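Local coordinates for putative thioesterase II (Thermobifida fusca, PDB 3BBJ), which probably hydrolyses acyl-CoA thioesters, as a putative thioesterase II whose chain combines two domains of the hotdog type, at residues H64-A69 / G98-T103; L148-V153 / S181-G186; D190-L195 / A226-G231; P203-L208 / G245-N250. All blocks are in the same frame, centred on the assembly; numbering follows the deposited sequence.

Interaction 1: residues H64-A69 / G98-T103; sequences HFHRPA and GRTILT. With SO4 (sulfate ion), chain C.
The Arg67 guanidinium meets Thr100 O and a sulfate ion along its edge, while Arg99 CB lies over one of its faces. NH1 gives the carbonyl O of Thr100 a bond of 2.7 Å, in the carbonyl plane and on a lone pair. NH2 points almost straight (176°) at sulfate O3, 3.2 Å away, and NE adds a weak bond to O1. Arg67 reaches the anion with its chain extended from CG to NE (chi2 172°, chi3 -173°). Arg99 comes to the same sulfate with its chain bent at chi3, bringing CD to 3.4 Å from O4; two arginines suit such an anion site, although the ion probably comes from the crystallisation liquor. The His66 ring has His64 O over the centre of one face and Thr103 CG2 obliquely beside NE2.

These side chains hang on the end of an antiparallel strand pair, strands 57-65 and 99-109. His64 and Thr103 form a hydrogen-bonded pair, His64 N to Thr103 O being 2.8 Å; Phe65 and Leu102 form the next, non-hydrogen-bonded pair. Then the strand departs: Ile101 O accepts both His66 N (2.7 Å) and Arg67 N (3.0 Å), the pattern of a classic beta bulge. Phe65 and Leu102 put their apolar groups on the face covered by helix 38-51, as expected of a hotdog domain. His64 and Thr103 face the second subunit, where Ser62 of that subunit bonds His64 NE2. Small Ala69 leaves room for Ile101 CG2, 3.8 Å from its CB.

Interaction 2: residues L148-V153 / S181-G186; sequences LARVDV and SARDGG
Arg150 curls back on Asp184 and meets it along much of its length. Its CB lies 3.9 Å from Asp184 OD2, and bends at chi2 (-68°) and chi3 (78°) fold the chain so that CD comes to 3.3 Å from the same oxygen. NE then bonds OD2 at 2.7 Å, and NH2 bonds OD1 at 3.2 Å. This is a side-on, two-nitrogen salt bridge that uses the syn lone pair of each oxygen, with the two planes nearly coplanar. NH2 also bonds Asp144 O, and NH1 bonds Gly29 O. A leucine here would probably leave the Asp184 carboxylate without its charged mate and both carbonyls without these donors. A water joins Arg150 O to OD2.

Ser181 suits the start of the turn at 182-185: its small hydroxyl gives a bond to Ala149 O (2.9 Å) and accepts one from Asp184 N, an ST motif. Asp152 OD2 takes Ala182 N from above the carboxylate plane. Arg183, its guanidinium face near Arg150 NH2, is salt-bridged to Asp145. The contact thus ties the entrance of strand 151-155 to the loop leaving its neighbour, strand 173-180, with helix 7-11 packed against Arg150 and Asp184.

Interaction 3: residues D190-L195 / A226-G231; sequences DPLAFL and AIPEPG
Pro191 presses its ring into the concave side of the loop made by Pro228, Glu229 and Pro230. Its CB sits 3.7 Å from Pro228 CG, and its CG pushes further in, to 3.5 Å from Pro230 CA, with the Pro230 CG closing over it at 4.0 Å. Three stiff rings thus meet by shape alone, and proline suits each place: in the loop it holds the chain extended, and at 191, the first residue of the helix after Asp190 at the N-cap, it needs to give no backbone NH. Next to it Leu192 presents a fork. CG lies beside the backbone N and anti to the carbonyl carbon (chi1 -68°), which sends both methyls toward the loop. Ile227 CD1 fits the cleft of that fork, 4.1 Å from CD1 and equally far from CD2, while Leu192 CD2 rests on Pro228 CD at 3.6 Å.

The packing joins helix 191-198, in the C-terminal hotdog domain, to the loop between strands 217-224 and 233-243. Cutting Leu192 back to an alanine removes both methyls, which would probably open a gap beside Pro228 CD and deprive Ile227 CD1 of one support. Leu192 also meets Leu224 and His57, where strand 57-65 of the N-terminal half comes close, and its carbonyl O takes a bond from Gln46 NE2. Further on, Leu195 CD1 only grazes Pro228 CG (4.5 Å); Leu195 also packs on Trp222, Leu224 and Leu233.

Interaction 4: residues P203-L208 / G245-N250; sequences PPIVSL and GWFDEN
A buried contact of mixed character, part apolar packing, part polar anchor, sets Ile205 and Val206 of a short 3-10 turn against Phe247 and Glu249 of strand 246-254. Val206 stands over the Phe247 ring: its CB lies 3.6 Å from the ring centroid and 2° off the normal, a CH-pi contact. Its CG1 continues along the face to 3.6 Å from Phe247 CZ. The beta-branched valine suits this place, because its branch point sits over the ring centre and its two methyls reach out to the rim. CG of Phe247, between backbone N and carbonyl carbon (chi1 65°), carries the ring out to the turn, and chi2 of -85° presents its face to Val206.

Phe247 and Glu249, two residues apart, share the strand face that looks at the loop between helix 191-198 and strand 217-224. The contact therefore fastens that loop to the sheet of the C-terminal hotdog domain, next to strands 233-243 and 260-269. Asp248, between them, points the other way and forms a salt bridge with Arg225 of the second subunit.

The polar anchor is Glu249, whose extended chain brings OE1 to 3.1 Å from Ile205 N; the N-H meets the oxygen from above the carboxylate plane. Ile205 N is the first amide after two prolines, neither of which has an N-H to offer. Ile205 CG2 packs 3.7 Å from Glu249 CB, so the apolar part of the glutamate is used too. Within the turn Pro204 O is held twice, by Ser207 N and by Ser207 OG (2.7 Å).

Overall arrangement
Interaction 1 lies in the N-terminal hotdog domain and closes along the chain before the other three open, all of them in the C-terminal domain. Its centre is about 26 Å from those of interactions 2 and 3 and about 21 Å from that of interaction 4. Interactions 2 and 3 touch, Val151 CG1 packing on Phe194 CE1, so strand 151-155 meets helix 191-198 where the two contacts adjoin. Interactions 3 and 4 interleave in sequence yet sit on opposite sides of the chain's centre, with centres about 25 Å apart. Interactions 1 and 4 both reach the second subunit, so strands of each domain contribute to the dimer.

Interaction 1: residues H64-A69 / G98-T103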
loop_
_atom_site.group_PDB
_atom_site.type_symbol
_atom_site.label_atom_id
_atom_site.label_comp_id
_atom_site.label_asym_id
_atom_site.label_seq_id
_atom_site.Cartn_x
_atom_site.Cartn_y
_atom_site.Cartn_z
ATOM N N HIS A 64 -4.634 2.196 -8.879
ATOM C CA HIS A 64 -5.182 3.555 -8.790
ATOM C C HIS A 64 -6.471 3.619 -9.586
ATOM O O HIS A 64 -6.471 3.267 -10.755
ATOM C CB HIS A 64 -4.159 4.565 -9.282
ATOM C CG HIS A 64 -3.064 4.805 -8.292
ATOM N ND1 HIS A 64 -3.021 5.923 -7.491
ATOM C CD2 HIS A 64 -2.015 4.032 -7.916
ATOM C CE1 HIS A 64 -1.954 5.855 -6.713
ATOM N NE2 HIS A 64 -1.336 4.713 -6.940
ATOM N N PHE A 65 -7.560 4.043 -8.936
ATOM C CA PHE A 65 -8.913 4.044 -9.517
ATOM C C PHE A 65 -9.241 5.424 -10.004
ATOM O O PHE A 65 -9.215 6.366 -9.227
ATOM C CB PHE A 65 -9.961 3.625 -8.472
ATOM C CG PHE A 65 -9.823 2.207 -8.034
ATOM C CD1 PHE A 65 -8.894 1.855 -7.077
ATOM C CD2 PHE A 65 -10.605 1.207 -8.609
ATOM C CE1 PHE A 65 -8.733 0.508 -6.704
ATOM C CE2 PHE A 65 -10.460 -0.128 -8.223
ATOM C CZ PHE A 65 -9.525 -0.476 -7.277
ATOM N N HIS A 66 -9.566 5.548 -11.283
ATOM C CA HIS A 66 -9.802 6.858 -11.878
ATOM C C HIS A 66 -11.279 7.181 -12.004
ATOM O O HIS A 66 -11.701 8.306 -11.664
ATOM C CB HIS A 66 -9.144 6.933 -13.258
ATOM C CG HIS A 66 -7.689 6.597 -13.239
ATOM N ND1 HIS A 66 -6.804 7.190 -12.368
ATOM C CD2 HIS A 66 -6.963 5.732 -13.983
ATOM C CE1 HIS A 66 -5.594 6.713 -12.583
ATOM N NE2 HIS A 66 -5.666 5.816 -13.552
ATOM N N ARG A 67 -12.042 6.195 -12.495
ATOM C CA ARG A 67 -13.474 6.331 -12.762
ATOM C C ARG A 67 -14.207 5.023 -12.539
ATOM O O ARG A 67 -13.603 3.949 -12.650
ATOM C CB ARG A 67 -13.717 6.682 -14.236
ATOM C CG ARG A 67 -13.154 7.994 -14.728
ATOM C CD ARG A 67 -13.307 8.101 -16.232
ATOM N NE ARG A 67 -12.625 9.296 -16.731
ATOM C CZ ARG A 67 -11.321 9.391 -16.997
ATOM N NH1 ARG A 67 -10.505 8.359 -16.833
ATOM N NH2 ARG A 67 -10.825 10.543 -17.437
ATOM N N PRO A 68 -15.526 5.099 -12.257
ATOM C CA PRO A 68 -16.338 3.883 -12.132
ATOM C C PRO A 68 -16.539 3.210 -13.469
ATOM O O PRO A 68 -16.641 3.899 -14.477
ATOM C CB PRO A 68 -17.697 4.420 -11.677
ATOM C CG PRO A 68 -17.747 5.802 -12.243
ATOM C CD PRO A 68 -16.344 6.307 -12.033
ATOM N N ALA A 69 -16.597 1.886 -13.470
ATOM C CA ALA A 69 -16.994 1.115 -14.645
ATOM C C ALA A 69 -18.418 0.581 -14.472
ATOM O O ALA A 69 -18.929 0.459 -13.348
ATOM C CB ALA A 69 -16.044 -0.049 -14.880
ATOM N N GLY A 98 -13.911 4.382 -24.133
ATOM C CA GLY A 98 -12.842 5.319 -24.431
ATOM C C GLY A 98 -12.229 6.048 -23.253
ATOM O O GLY A 98 -11.514 7.032 -23.453
ATOM N N ARG A 99 -12.483 5.577 -22.033
ATOM C CA ARG A 99 -11.966 6.238 -20.834
ATOM C C ARG A 99 -11.251 5.242 -19.928
ATOM O O ARG A 99 -11.674 4.078 -19.826
ATOM C CB ARG A 99 -13.112 6.941 -20.098
ATOM C CG ARG A 99 -13.597 8.216 -20.819
ATOM C CD ARG A 99 -14.877 8.811 -20.224
ATOM N NE ARG A 99 -16.041 7.936 -20.419
ATOM C CZ ARG A 99 -17.319 8.292 -20.234
ATOM N NH1 ARG A 99 -17.637 9.528 -19.849
ATOM N NH2 ARG A 99 -18.293 7.401 -20.446
ATOM N N THR A 100 -10.160 5.687 -19.296
ATOM C CA THR A 100 -9.432 4.830 -18.367
ATOM C C THR A 100 -10.208 4.712 -17.053
ATOM O O THR A 100 -10.655 5.691 -16.483
ATOM C CB THR A 100 -7.967 5.286 -18.107
ATOM O OG1 THR A 100 -7.944 6.649 -17.671
ATOM C CG2 THR A 100 -7.117 5.142 -19.367
ATOM N N ILE A 101 -10.370 3.481 -16.592
ATOM C CA ILE A 101 -11.117 3.193 -15.379
ATOM C C ILE A 101 -10.165 3.098 -14.171
ATOM O O ILE A 101 -10.323 3.794 -13.153
ATOM C CB ILE A 101 -11.877 1.850 -15.558
ATOM C CG1 ILE A 101 -12.775 1.897 -16.812
ATOM C CG2 ILE A 101 -12.658 1.455 -14.286
ATOM C CD1 ILE A 101 -13.844 2.992 -16.823
ATOM N N LEU A 102 -9.143 2.266 -14.355
ATOM C CA LEU A 102 -8.285 1.797 -13.301
ATOM C C LEU A 102 -6.955 1.361 -13.880
ATOM O O LEU A 102 -6.917 0.788 -14.962
ATOM C CB LEU A 102 -8.959 0.559 -12.697
ATOM C CG LEU A 102 -8.269 -0.219 -11.575
ATOM C CD1 LEU A 102 -8.112 0.690 -10.356
ATOM C CD2 LEU A 102 -9.084 -1.439 -11.255
ATOM N N THR A 103 -5.868 1.632 -13.157
ATOM C CA THR A 103 -4.550 1.110 -13.520
ATOM C C THR A 103 -3.911 0.394 -12.331
ATOM O O THR A 103 -4.033 0.827 -11.196
ATOM C CB THR A 103 -3.596 2.183 -14.044
ATOM O OG1 THR A 103 -2.390 1.549 -14.488
ATOM C CG2 THR A 103 -3.259 3.195 -12.979
HETATM S S SO4 C . -14.145 12.699 -17.509
HETATM O O1 SO4 C . -14.355 12.103 -16.186
HETATM O O2 SO4 C . -14.958 13.914 -17.604
HETATM O O3 SO4 C . -12.739 13.067 -17.682
HETATM O O4 SO4 C . -14.524 11.749 -18.560
#

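Interaction 2: residues L148-V153 / S181-G186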
loop_
_atom_site.group_PDB
_atom_site.type_symbol
_atom_site.label_atom_id
_atom_site.label_comp_id
_atom_site.label_asym_id
_atom_site.label_seq_id
_atom_site.Cartn_x
_atom_site.Cartn_y
_atom_site.Cartn_z
ATOM N N LEU A 148 -23.668 -8.165 -3.289
ATOM C CA LEU A 148 -23.844 -8.873 -2.005
ATOM C C LEU A 148 -24.131 -10.367 -2.139
ATOM O O LEU A 148 -23.908 -11.130 -1.183
ATOM C CB LEU A 148 -24.947 -8.212 -1.158
ATOM C CG LEU A 148 -24.590 -6.892 -0.455
ATOM C CD1 LEU A 148 -25.802 -6.218 0.120
ATOM C CD2 LEU A 148 -23.566 -7.130 0.641
ATOM N N ALA A 149 -24.624 -10.773 -3.316
ATOM C CA ALA A 149 -24.947 -12.186 -3.616
ATOM C C ALA A 149 -23.799 -12.956 -4.283
ATOM O O ALA A 149 -23.940 -14.142 -4.595
ATOM C CB ALA A 149 -26.201 -12.264 -4.492
ATOM N N ARG A 150 -22.675 -12.274 -4.497
ATOM C CA ARG A 150 -21.480 -12.868 -5.125
ATOM C C ARG A 150 -20.504 -13.496 -4.101
ATOM O O ARG A 150 -19.650 -14.341 -4.455
ATOM C CB ARG A 150 -20.737 -11.802 -5.938
ATOM C CG ARG A 150 -21.569 -11.070 -7.012
ATOM C CD ARG A 150 -21.964 -12.010 -8.179
ATOM N NE ARG A 150 -23.089 -12.887 -7.831
ATOM C CZ ARG A 150 -24.381 -12.599 -8.010
ATOM N NH1 ARG A 150 -24.772 -11.456 -8.558
ATOM N NH2 ARG A 150 -25.292 -13.480 -7.635
ATOM N N VAL A 151 -20.672 -13.106 -2.839
ATOM C CA VAL A 151 -19.825 -13.570 -1.766
ATOM C C VAL A 151 -20.645 -13.876 -0.532
ATOM O O VAL A 151 -21.635 -13.185 -0.244
ATOM C CB VAL A 151 -18.775 -12.481 -1.362
ATOM C CG1 VAL A 151 -17.568 -12.483 -2.310
ATOM C CG2 VAL A 151 -19.444 -11.088 -1.306
ATOM N N ASP A 152 -20.208 -14.897 0.208
ATOM C CA ASP A 152 -20.804 -15.237 1.494
ATOM C C ASP A 152 -19.827 -14.654 2.496
ATOM O O ASP A 152 -18.633 -14.893 2.390
ATOM C CB ASP A 152 -20.929 -16.750 1.708
ATOM C CG ASP A 152 -22.024 -17.389 0.868
ATOM O OD1 ASP A 152 -22.897 -16.662 0.339
ATOM O OD2 ASP A 152 -22.007 -18.638 0.740
ATOM N N VAL A 153 -20.335 -13.849 3.425
ATOM C CA VAL A 153 -19.519 -13.192 4.425
ATOM C C VAL A 153 -20.106 -13.486 5.798
ATOM O O VAL A 153 -21.224 -13.098 6.092
ATOM C CB VAL A 153 -19.507 -11.686 4.185
ATOM C CG1 VAL A 153 -18.636 -10.986 5.212
ATOM C CG2 VAL A 153 -19.035 -11.388 2.761
ATOM N N SER A 181 -19.791 -16.944 -3.045
ATOM C CA SER A 181 -21.072 -17.430 -2.548
ATOM C C SER A 181 -21.402 -18.886 -2.975
ATOM O O SER A 181 -21.021 -19.365 -4.063
ATOM C CB SER A 181 -22.199 -16.479 -2.987
ATOM O OG SER A 181 -22.478 -16.590 -4.390
ATOM N N ALA A 182 -22.125 -19.564 -2.088
ATOM C CA ALA A 182 -22.667 -20.890 -2.344
ATOM C C ALA A 182 -23.547 -20.795 -3.584
ATOM O O ALA A 182 -23.421 -21.599 -4.502
ATOM C CB ALA A 182 -23.465 -21.372 -1.131
ATOM N N ARG A 183 -24.400 -19.768 -3.611
ATOM C CA ARG A 183 -25.298 -19.472 -4.727
ATOM C C ARG A 183 -24.640 -19.493 -6.113
ATOM O O ARG A 183 -25.221 -19.976 -7.078
ATOM C CB ARG A 183 -25.887 -18.081 -4.495
ATOM C CG ARG A 183 -26.890 -17.639 -5.531
ATOM C CD ARG A 183 -27.270 -16.194 -5.359
ATOM N NE ARG A 183 -28.199 -15.790 -6.405
ATOM C CZ ARG A 183 -29.047 -14.775 -6.316
ATOM N NH1 ARG A 183 -29.092 -14.027 -5.219
ATOM N NH2 ARG A 183 -29.849 -14.501 -7.331
ATOM N N ASP A 184 -23.446 -18.923 -6.210
ATOM C CA ASP A 184 -22.736 -18.797 -7.487
ATOM C C ASP A 184 -21.872 -19.998 -7.826
ATOM O O ASP A 184 -21.214 -20.014 -8.890
ATOM C CB ASP A 184 -21.826 -17.582 -7.466
ATOM C CG ASP A 184 -22.575 -16.297 -7.486
ATOM O OD1 ASP A 184 -23.819 -16.342 -7.509
ATOM O OD2 ASP A 184 -21.903 -15.232 -7.477
ATOM N N GLY A 185 -21.837 -20.984 -6.925
ATOM C CA GLY A 185 -21.078 -22.207 -7.190
ATOM C C GLY A 185 -20.061 -22.673 -6.159
ATOM O O GLY A 185 -19.232 -23.513 -6.478
ATOM N N GLY A 186 -20.136 -22.159 -4.930
ATOM C CA GLY A 186 -19.286 -22.627 -3.836
ATOM C C GLY A 186 -17.924 -21.943 -3.789
ATOM O O GLY A 186 -17.628 -21.021 -4.570
HETATM O O HOH W 1 -19.110 -14.688 -7.471
#

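Interaction 3: residues D190-L195 / A226-G231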
loop_
_atom_site.group_PDB
_atom_site.type_symbol
_atom_site.label_atom_id
_atom_site.label_comp_id
_atom_site.label_asym_id
_atom_site.label_seq_id
_atom_site.Cartn_x
_atom_site.Cartn_y
_atom_site.Cartn_z
ATOM N N ASP A 190 -9.642 -21.505 -7.566
ATOM C CA ASP A 190 -8.305 -20.944 -7.463
ATOM C C ASP A 190 -8.300 -19.745 -6.497
ATOM O O ASP A 190 -8.563 -18.603 -6.898
ATOM C CB ASP A 190 -7.763 -20.532 -8.833
ATOM C CG ASP A 190 -6.329 -19.998 -8.757
ATOM O OD1 ASP A 190 -5.572 -20.422 -7.843
ATOM O OD2 ASP A 190 -5.959 -19.152 -9.608
ATOM N N PRO A 191 -7.986 -20.001 -5.216
ATOM C CA PRO A 191 -7.927 -18.960 -4.194
ATOM C C PRO A 191 -7.138 -17.718 -4.601
ATOM O O PRO A 191 -7.530 -16.600 -4.278
ATOM C CB PRO A 191 -7.184 -19.648 -3.035
ATOM C CG PRO A 191 -7.420 -21.063 -3.203
ATOM C CD PRO A 191 -7.659 -21.327 -4.663
ATOM N N LEU A 192 -6.038 -17.922 -5.306
ATOM C CA LEU A 192 -5.145 -16.823 -5.657
ATOM C C LEU A 192 -5.817 -15.850 -6.582
ATOM O O LEU A 192 -5.571 -14.641 -6.509
ATOM C CB LEU A 192 -3.876 -17.356 -6.301
ATOM C CG LEU A 192 -2.999 -18.147 -5.337
ATOM C CD1 LEU A 192 -2.043 -19.064 -6.120
ATOM C CD2 LEU A 192 -2.250 -17.172 -4.420
ATOM N N ALA A 193 -6.669 -16.386 -7.452
ATOM C CA ALA A 193 -7.430 -15.577 -8.400
ATOM C C ALA A 193 -8.452 -14.718 -7.664
ATOM O O ALA A 193 -8.787 -13.632 -8.105
ATOM C CB ALA A 193 -8.135 -16.493 -9.423
ATOM N N PHE A 194 -8.923 -15.221 -6.524
ATOM C CA PHE A 194 -10.006 -14.604 -5.736
ATOM C C PHE A 194 -9.518 -13.583 -4.705
ATOM O O PHE A 194 -10.287 -12.734 -4.267
ATOM C CB PHE A 194 -10.795 -15.729 -5.048
ATOM C CG PHE A 194 -11.734 -15.275 -3.947
ATOM C CD1 PHE A 194 -12.851 -14.510 -4.233
ATOM C CD2 PHE A 194 -11.535 -15.700 -2.632
ATOM C CE1 PHE A 194 -13.730 -14.118 -3.217
ATOM C CE2 PHE A 194 -12.410 -15.318 -1.603
ATOM C CZ PHE A 194 -13.511 -14.529 -1.900
ATOM N N LEU A 195 -8.244 -13.657 -4.322
ATOM C CA LEU A 195 -7.693 -12.726 -3.324
ATOM C C LEU A 195 -7.941 -11.246 -3.672
ATOM O O LEU A 195 -8.393 -10.486 -2.815
ATOM C CB LEU A 195 -6.205 -13.014 -3.053
ATOM C CG LEU A 195 -5.908 -14.327 -2.306
ATOM C CD1 LEU A 195 -4.439 -14.525 -2.062
ATOM C CD2 LEU A 195 -6.654 -14.372 -0.975
ATOM N N ALA A 226 1.738 -15.857 1.272
ATOM C CA ALA A 226 1.809 -17.316 1.261
ATOM C C ALA A 226 0.767 -17.798 0.263
ATOM O O ALA A 226 -0.166 -17.062 -0.076
ATOM C CB ALA A 226 1.496 -17.880 2.637
ATOM N N ILE A 227 0.951 -19.020 -0.231
ATOM C CA ILE A 227 0.040 -19.635 -1.170
ATOM C C ILE A 227 -1.026 -20.354 -0.349
ATOM O O ILE A 227 -0.709 -21.311 0.358
ATOM C CB ILE A 227 0.771 -20.658 -2.063
ATOM C CG1 ILE A 227 1.892 -19.978 -2.879
ATOM C CG2 ILE A 227 -0.223 -21.383 -2.969
ATOM C CD1 ILE A 227 1.427 -18.957 -3.924
ATOM N N PRO A 228 -2.297 -19.907 -0.441
ATOM C CA PRO A 228 -3.322 -20.530 0.367
ATOM C C PRO A 228 -3.876 -21.792 -0.276
ATOM O O PRO A 228 -3.892 -21.931 -1.512
ATOM C CB PRO A 228 -4.425 -19.474 0.402
ATOM C CG PRO A 228 -4.331 -18.823 -0.906
ATOM C CD PRO A 228 -2.857 -18.846 -1.295
ATOM N N GLU A 229 -4.339 -22.705 0.568
ATOM C CA GLU A 229 -5.066 -23.862 0.075
ATOM C C GLU A 229 -6.524 -23.392 -0.059
ATOM O O GLU A 229 -6.940 -22.481 0.655
ATOM C CB GLU A 229 -4.935 -25.059 1.034
ATOM C CG GLU A 229 -4.797 -26.421 0.344
ATOM C CD GLU A 229 -3.537 -26.542 -0.527
ATOM O OE1 GLU A 229 -2.420 -26.428 0.023
ATOM O OE2 GLU A 229 -3.659 -26.777 -1.754
ATOM N N PRO A 230 -7.299 -23.992 -0.990
ATOM C CA PRO A 230 -8.707 -23.596 -1.154
ATOM C C PRO A 230 -9.528 -23.610 0.129
ATOM O O PRO A 230 -9.201 -24.332 1.074
ATOM C CB PRO A 230 -9.247 -24.619 -2.159
ATOM C CG PRO A 230 -8.047 -25.038 -2.958
ATOM C CD PRO A 230 -6.920 -25.046 -1.961
ATOM N N GLY A 231 -10.567 -22.775 0.149
ATOM C CA GLY A 231 -11.481 -22.686 1.276
ATOM C C GLY A 231 -11.702 -21.256 1.714
ATOM O O GLY A 231 -11.023 -20.332 1.220
#

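Interaction 4: residues P203-L208 / G245-N250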
loop_
_atom_site.group_PDB
_atom_site.type_symbol
_atom_site.label_atom_id
_atom_site.label_comp_id
_atom_site.label_asym_id
_atom_site.label_seq_id
_atom_site.Cartn_x
_atom_site.Cartn_y
_atom_site.Cartn_z
ATOM N N PRO A 203 -17.740 -5.059 4.015
ATOM C CA PRO A 203 -18.377 -3.749 4.227
ATOM C C PRO A 203 -17.315 -2.691 4.440
ATOM O O PRO A 203 -16.338 -2.939 5.156
ATOM C CB PRO A 203 -19.198 -3.943 5.507
ATOM C CG PRO A 203 -19.379 -5.382 5.657
ATOM C CD PRO A 203 -18.195 -6.050 5.013
ATOM N N PRO A 204 -17.442 -1.546 3.761
ATOM C CA PRO A 204 -16.485 -0.477 4.004
ATOM C C PRO A 204 -16.392 -0.161 5.499
ATOM O O PRO A 204 -17.416 0.057 6.147
ATOM C CB PRO A 204 -17.050 0.683 3.191
ATOM C CG PRO A 204 -17.742 0.010 2.054
ATOM C CD PRO A 204 -18.382 -1.201 2.682
ATOM N N ILE A 205 -15.169 -0.166 6.026
ATOM C CA ILE A 205 -14.922 0.026 7.462
ATOM C C ILE A 205 -15.407 1.405 7.983
ATOM O O ILE A 205 -15.756 1.571 9.163
ATOM C CB ILE A 205 -13.413 -0.208 7.786
ATOM C CG1 ILE A 205 -13.207 -0.432 9.287
ATOM C CG2 ILE A 205 -12.556 0.931 7.234
ATOM C CD1 ILE A 205 -13.895 -1.663 9.813
ATOM N N VAL A 206 -15.472 2.372 7.083
ATOM C CA VAL A 206 -15.886 3.708 7.441
ATOM C C VAL A 206 -17.335 3.772 7.918
ATOM O O VAL A 206 -17.702 4.684 8.653
ATOM C CB VAL A 206 -15.682 4.705 6.257
ATOM C CG1 VAL A 206 -16.608 4.367 5.044
ATOM C CG2 VAL A 206 -15.899 6.117 6.728
ATOM N N SER A 207 -18.146 2.807 7.499
ATOM C CA SER A 207 -19.541 2.766 7.872
ATOM C C SER A 207 -19.688 2.675 9.385
ATOM O O SER A 207 -20.692 3.114 9.914
ATOM C CB SER A 207 -20.235 1.597 7.181
ATOM O OG SER A 207 -19.695 0.367 7.610
ATOM N N LEU A 208 -18.684 2.119 10.067
ATOM C CA LEU A 208 -18.694 1.991 11.529
ATOM C C LEU A 208 -18.367 3.274 12.289
ATOM O O LEU A 208 -18.479 3.292 13.505
ATOM C CB LEU A 208 -17.668 0.950 11.965
ATOM C CG LEU A 208 -17.930 -0.481 11.531
ATOM C CD1 LEU A 208 -16.795 -1.344 12.024
ATOM C CD2 LEU A 208 -19.281 -0.960 12.053
ATOM N N GLY A 245 -12.435 13.690 5.380
ATOM C CA GLY A 245 -13.151 12.807 4.464
ATOM C C GLY A 245 -12.414 11.549 4.051
ATOM O O GLY A 245 -12.999 10.650 3.434
ATOM N N TRP A 246 -11.139 11.484 4.392
ATOM C CA TRP A 246 -10.273 10.374 4.033
ATOM C C TRP A 246 -10.274 9.307 5.115
ATOM O O TRP A 246 -10.327 9.613 6.301
ATOM C CB TRP A 246 -8.843 10.875 3.819
ATOM C CG TRP A 246 -8.705 11.758 2.614
ATOM C CD1 TRP A 246 -8.769 13.113 2.581
ATOM C CD2 TRP A 246 -8.485 11.339 1.256
ATOM N NE1 TRP A 246 -8.616 13.567 1.291
ATOM C CE2 TRP A 246 -8.440 12.496 0.463
ATOM C CE3 TRP A 246 -8.333 10.096 0.637
ATOM C CZ2 TRP A 246 -8.230 12.445 -0.913
ATOM C CZ3 TRP A 246 -8.139 10.049 -0.723
ATOM C CH2 TRP A 246 -8.079 11.207 -1.483
ATOM N N PHE A 247 -10.244 8.047 4.700
ATOM C CA PHE A 247 -10.084 6.940 5.649
ATOM C C PHE A 247 -9.188 5.853 5.065
ATOM O O PHE A 247 -9.071 5.705 3.841
ATOM C CB PHE A 247 -11.437 6.351 6.080
ATOM C CG PHE A 247 -12.208 5.705 4.969
ATOM C CD1 PHE A 247 -13.018 6.465 4.133
ATOM C CD2 PHE A 247 -12.160 4.328 4.778
ATOM C CE1 PHE A 247 -13.715 5.889 3.110
ATOM C CE2 PHE A 247 -12.880 3.729 3.745
ATOM C CZ PHE A 247 -13.654 4.506 2.906
ATOM N N ASP A 248 -8.548 5.115 5.967
ATOM C CA ASP A 248 -7.759 3.940 5.601
ATOM C C ASP A 248 -8.538 2.667 5.983
ATOM O O ASP A 248 -9.103 2.579 7.080
ATOM C CB ASP A 248 -6.390 3.956 6.282
ATOM C CG ASP A 248 -6.483 3.937 7.808
ATOM O OD1 ASP A 248 -6.999 4.920 8.375
ATOM O OD2 ASP A 248 -6.025 2.963 8.438
ATOM N N GLU A 249 -8.582 1.698 5.070
ATOM C CA GLU A 249 -9.188 0.382 5.346
ATOM C C GLU A 249 -8.109 -0.676 5.185
ATOM O O GLU A 249 -7.599 -0.908 4.102
ATOM C CB GLU A 249 -10.359 0.118 4.404
ATOM C CG GLU A 249 -11.071 -1.218 4.568
ATOM C CD GLU A 249 -12.294 -1.357 3.633
ATOM O OE1 GLU A 249 -13.184 -0.460 3.653
ATOM O OE2 GLU A 249 -12.374 -2.369 2.888
ATOM N N ASN A 250 -7.785 -1.335 6.272
ATOM C CA ASN A 250 -6.705 -2.305 6.299
ATOM C C ASN A 250 -7.298 -3.696 6.422
ATOM O O ASN A 250 -7.894 -3.999 7.443
ATOM C CB ASN A 250 -5.827 -1.996 7.498
ATOM C CG ASN A 250 -5.514 -0.526 7.593
ATOM O OD1 ASN A 250 -5.006 0.041 6.647
ATOM N ND2 ASN A 250 -5.858 0.113 8.718
#